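Local coordinates for inner membrane protein (Salmonella typhimurium LT2, PDB 2QJV) that probably isomerises a sugar acid related to glucuronate, as a metal-binding member of the KduI/IolB family of cupin proteins, at residues T43-S46 with E50-L53; A106-P111 with L242-G247. The protein carries 2 engineered substitutions. All coordinates share one frame; numbering follows the deposited sequence.

Contact 1. Residues T43-S46 with E50-L53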
loop_
_atom_site.group_PDB
_atom_site.type_symbol
_atom_site.label_atom_id
_atom_site.label_comp_id
_atom_site.label_asym_id
_atom_site.label_seq_id
_atom_site.Cartn_x
_atom_site.Cartn_y
_atom_site.Cartn_z
ATOM N N THR A 43 -14.493 -33.382 -15.133
ATOM C CA THR A 43 -13.933 -34.586 -14.505
ATOM C C THR A 43 -12.976 -34.143 -13.401
ATOM O O THR A 43 -12.079 -33.338 -13.638
ATOM C CB THR A 43 -13.230 -35.503 -15.524
ATOM O OG1 THR A 43 -14.199 -35.994 -16.473
ATOM C CG2 THR A 43 -12.540 -36.685 -14.829
ATOM N N LEU A 44 -13.196 -34.647 -12.194
ATOM C CA LEU A 44 -12.349 -34.360 -11.040
ATOM C C LEU A 44 -11.337 -35.483 -10.923
ATOM O O LEU A 44 -11.685 -36.655 -11.044
ATOM C CB LEU A 44 -13.193 -34.201 -9.785
ATOM C CG LEU A 44 -14.250 -33.088 -9.913
ATOM C CD1 LEU A 44 -15.157 -33.126 -8.733
ATOM C CD2 LEU A 44 -13.604 -31.705 -10.086
ATOM N N PRO A 45 -10.057 -35.139 -10.683
ATOM C CA PRO A 45 -9.056 -36.178 -10.737
ATOM C C PRO A 45 -8.934 -37.053 -9.504
ATOM O O PRO A 45 -9.369 -36.684 -8.405
ATOM C CB PRO A 45 -7.747 -35.367 -10.883
ATOM C CG PRO A 45 -8.001 -34.098 -10.100
ATOM C CD PRO A 45 -9.480 -33.810 -10.360
ATOM N N SER A 46 -8.311 -38.210 -9.718
ATOM C CA SER A 46 -7.893 -39.092 -8.642
ATOM C C SER A 46 -6.559 -38.538 -8.068
ATOM O O SER A 46 -5.537 -38.567 -8.729
ATOM C CB SER A 46 -7.738 -40.504 -9.136
ATOM O OG SER A 46 -7.139 -41.311 -8.149
ATOM N N GLU A 50 -9.459 -35.105 -0.605
ATOM C CA GLU A 50 -10.873 -35.447 -0.479
ATOM C C GLU A 50 -11.646 -34.187 -0.909
ATOM O O GLU A 50 -11.125 -33.063 -0.897
ATOM C CB GLU A 50 -11.305 -35.901 0.921
ATOM C CG GLU A 50 -11.106 -34.879 1.989
ATOM C CD GLU A 50 -11.696 -35.249 3.329
ATOM O OE1 GLU A 50 -12.051 -36.440 3.565
ATOM O OE2 GLU A 50 -11.782 -34.299 4.150
ATOM N N ARG A 51 -12.872 -34.413 -1.345
ATOM C CA ARG A 51 -13.751 -33.388 -1.852
ATOM C C ARG A 51 -15.211 -33.512 -1.370
ATOM O O ARG A 51 -15.715 -34.599 -1.043
ATOM C CB ARG A 51 -13.755 -33.389 -3.391
ATOM C CG ARG A 51 -12.476 -32.923 -4.073
ATOM C CD ARG A 51 -12.429 -33.218 -5.579
ATOM N NE ARG A 51 -11.204 -32.652 -6.178
ATOM C CZ ARG A 51 -10.012 -33.254 -6.219
ATOM N NH1 ARG A 51 -9.829 -34.440 -5.679
ATOM N NH2 ARG A 51 -8.966 -32.632 -6.761
ATOM N N CYS A 52 -15.868 -32.350 -1.329
ATOM C CA CYS A 52 -17.280 -32.231 -1.058
ATOM C C CYS A 52 -17.826 -31.336 -2.190
ATOM O O CYS A 52 -17.484 -30.173 -2.325
ATOM C CB CYS A 52 -17.587 -31.653 0.337
ATOM S SG CYS A 52 -19.361 -31.604 0.725
ATOM N N LEU A 53 -18.606 -31.969 -3.050
ATOM C CA LEU A 53 -19.243 -31.352 -4.199
ATOM C C LEU A 53 -20.540 -30.807 -3.703
ATOM O O LEU A 53 -21.415 -31.586 -3.312
ATOM C CB LEU A 53 -19.527 -32.384 -5.276
ATOM C CG LEU A 53 -18.407 -32.833 -6.241
ATOM C CD1 LEU A 53 -17.074 -32.924 -5.557
ATOM C CD2 LEU A 53 -18.820 -34.149 -6.923
#
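Arg51 sends its side chain off strand 49-55 to the loop at Leu44 and Pro45, bridging a backbone gap of 9.3 Å between Leu44 CA and Arg51 CA. CG stands anti to the carbonyl carbon (chi1 -69°) and the chain runs extended from there to NE, which carries the guanidinium across to the proline. The two side chains meet at about a right angle: Pro45 CD sits over one face of the guanidinium, and Pro45 CG comes within 3.8 Å of Arg51 NH2. The carbonyl is less engaged, with Pro45 O lying 3.6 Å from Arg51 NH1, too loose to count as a hydrogen bond. The charge is met instead by Asp47, which forms a salt bridge with NH2 just past the loop segment. Farther back, the methylene stem passes Leu44, with Arg51 CD 4.2 Å from Leu44 CD1. In the fold, this is an incoming loop folded over one face of the antiparallel sheet of the N-terminal cupin half; Val107 of the neighbouring strand 104-111 touches both Arg51 and Leu53 on that face. At Leu53 the contact becomes purely apolar. Its side chain and that of Leu44 reach for each other tip to tip, meeting at 3.7 Å between Leu53 CD1 and Leu44 CD1. Leu44 is also tied down through its backbone, by hydrogen bonding to Ala95.

Contact 2. Residues A106-P111 with L242-G247; sequences AVCSAP and LNVMAG
Ala106 starts a row of three side-chain pairs joining strand 104-111 to strand 238-246, which belong to different sheets. Its CB meets Leu242 CD2 at 3.5 Å, a tight carbon contact. Leu242 gets there because its CG is anti to the backbone N (chi1 176°), and Phe31 of strand 30-35 lies against both residues. Two positions on, Cys108 packs against Val244. The sulfur leans over one branch of the valine, Cys108 SG lying only 3.3 Å from Val244 CG2. Behind it, Cys108 CB also presses on that methyl at 3.5 Å, while Val244 CG1 stays a little farther off, 3.9 Å from Cys108 CB. Here the backbones come close, with Cys108 CA and Val244 CA 6.5 Å apart. Ala110 completes the row, its CB facing Ala246 CB at 3.6 Å. The strand axes come within 7.8 Å of each other and are nearly parallel, at 10°, which keeps the pairs in step, every second residue meeting every second residue. Face-to-face packing of this kind joins the six-stranded sheet of the N-terminal cupin half to the five-stranded sheet of the C-terminal half. With all six touching residues buried and the meeting groups being apolar carbons and the sulfur of Cys108, the halves are held here by close apolar fit.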
loop_
_atom_site.group_PDB
_atom_site.type_symbol
_atom_site.label_atom_id
_atom_site.label_comp_id
_atom_site.label_asym_id
_atom_site.label_seq_id
_atom_site.Cartn_x
_atom_site.Cartn_y
_atom_site.Cartn_z
ATOM N N ALA A 106 -19.947 -26.088 -6.425
ATOM C CA ALA A 106 -18.816 -25.799 -5.530
ATOM C C ALA A 106 -18.060 -27.107 -5.282
ATOM O O ALA A 106 -18.674 -28.156 -5.021
ATOM C CB ALA A 106 -19.261 -25.129 -4.208
ATOM N N VAL A 107 -16.742 -27.069 -5.477
ATOM C CA VAL A 107 -15.846 -28.210 -5.187
ATOM C C VAL A 107 -14.958 -27.768 -4.002
ATOM O O VAL A 107 -14.052 -26.916 -4.128
ATOM C CB VAL A 107 -15.045 -28.694 -6.409
ATOM C CG1 VAL A 107 -14.226 -29.965 -6.065
ATOM C CG2 VAL A 107 -15.990 -28.965 -7.631
ATOM N N CYS A 108 -15.253 -28.329 -2.835
ATOM C CA CYS A 108 -14.532 -28.029 -1.594
ATOM C C CYS A 108 -13.469 -29.094 -1.423
ATOM O O CYS A 108 -13.796 -30.278 -1.497
ATOM C CB CYS A 108 -15.488 -28.032 -0.384
ATOM S SG CYS A 108 -17.022 -27.106 -0.617
ATOM N N SER A 109 -12.200 -28.711 -1.229
ATOM C CA SER A 109 -11.149 -29.706 -1.114
ATOM C C SER A 109 -10.192 -29.488 0.052
ATOM O O SER A 109 -9.996 -28.374 0.500
ATOM C CB SER A 109 -10.350 -29.793 -2.437
ATOM O OG SER A 109 -9.701 -28.575 -2.746
ATOM N N ALA A 110 -9.606 -30.591 0.514
ATOM C CA ALA A 110 -8.632 -30.603 1.609
ATOM C C ALA A 110 -7.841 -31.896 1.539
ATOM O O ALA A 110 -8.212 -32.813 0.784
ATOM C CB ALA A 110 -9.305 -30.409 3.000
ATOM N N PRO A 111 -6.739 -31.985 2.297
ATOM C CA PRO A 111 -5.984 -33.243 2.259
ATOM C C PRO A 111 -6.810 -34.478 2.664
ATOM O O PRO A 111 -7.634 -34.439 3.596
ATOM C CB PRO A 111 -4.808 -32.988 3.220
ATOM C CG PRO A 111 -4.643 -31.492 3.192
ATOM C CD PRO A 111 -6.056 -30.971 3.124
ATOM N N LEU A 242 -21.226 -19.840 1.515
ATOM C CA LEU A 242 -20.793 -21.209 1.663
ATOM C C LEU A 242 -19.358 -21.160 2.155
ATOM O O LEU A 242 -18.505 -20.498 1.531
ATOM C CB LEU A 242 -20.904 -21.977 0.348
ATOM C CG LEU A 242 -20.421 -23.411 0.266
ATOM C CD1 LEU A 242 -21.253 -24.369 1.159
ATOM C CD2 LEU A 242 -20.451 -23.864 -1.219
ATOM N N ASN A 243 -19.114 -21.795 3.294
ATOM C CA ASN A 243 -17.789 -21.852 3.941
ATOM C C ASN A 243 -17.176 -23.221 3.893
ATOM O O ASN A 243 -17.869 -24.242 4.029
ATOM C CB ASN A 243 -17.823 -21.497 5.455
ATOM C CG ASN A 243 -18.382 -20.108 5.780
ATOM O OD1 ASN A 243 -19.248 -19.981 6.651
ATOM N ND2 ASN A 243 -17.914 -19.109 5.121
ATOM N N VAL A 244 -15.862 -23.236 3.687
ATOM C CA VAL A 244 -15.027 -24.436 3.751
ATOM C C VAL A 244 -13.942 -24.155 4.820
ATOM O O VAL A 244 -13.333 -23.060 4.852
ATOM C CB VAL A 244 -14.381 -24.856 2.385
ATOM C CG1 VAL A 244 -13.565 -26.166 2.506
ATOM C CG2 VAL A 244 -15.472 -24.962 1.277
HETATM N N MSE A 245 -13.734 -25.132 5.696
HETATM C CA MSE A 245 -12.660 -25.115 6.669
HETATM C C MSE A 245 -11.898 -26.421 6.694
HETATM O O MSE A 245 -12.444 -27.480 6.399
HETATM C CB MSE A 245 -13.167 -24.851 8.096
HETATM C CG MSE A 245 -13.657 -23.442 8.341
HETATM SE SE MSE A 245 -14.250 -23.303 10.209
HETATM C CE MSE A 245 -15.721 -24.404 10.100
ATOM N N ALA A 246 -10.612 -26.318 7.038
ATOM C CA ALA A 246 -9.731 -27.465 7.273
ATOM C C ALA A 246 -8.439 -27.010 7.947
ATOM O O ALA A 246 -8.051 -25.835 7.852
ATOM C CB ALA A 246 -9.417 -28.295 5.953
ATOM N N GLY A 247 -7.813 -27.956 8.649
ATOM C CA GLY A 247 -6.537 -27.784 9.354
ATOM C C GLY A 247 -5.969 -29.109 9.799
ATOM O O GLY A 247 -6.467 -30.149 9.385
#

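In the fold
Strand 104-111 ties the two contacts together. Its backbone pairs with strand 49-55, Cys52 N lying 2.9 Å from Cys108 O and Glu50 N 3.0 Å from Ala110 O, both probable hydrogen bonds, so the sheet itself separates contact 1 from contact 2, whose centres are 11 Å apart. Between residues 106 and 110 the odd-numbered ones turn to the contact 1 side of the sheet and the even-numbered ones to the contact 2 side. Each contact lies some way from a nickel ion: the side chain of Arg51 is about 12 Å from one, and that of Val244 about 11 Å from one. Asn243 and Met245, neighbours of Val244, touch the nickel ligand Glu186.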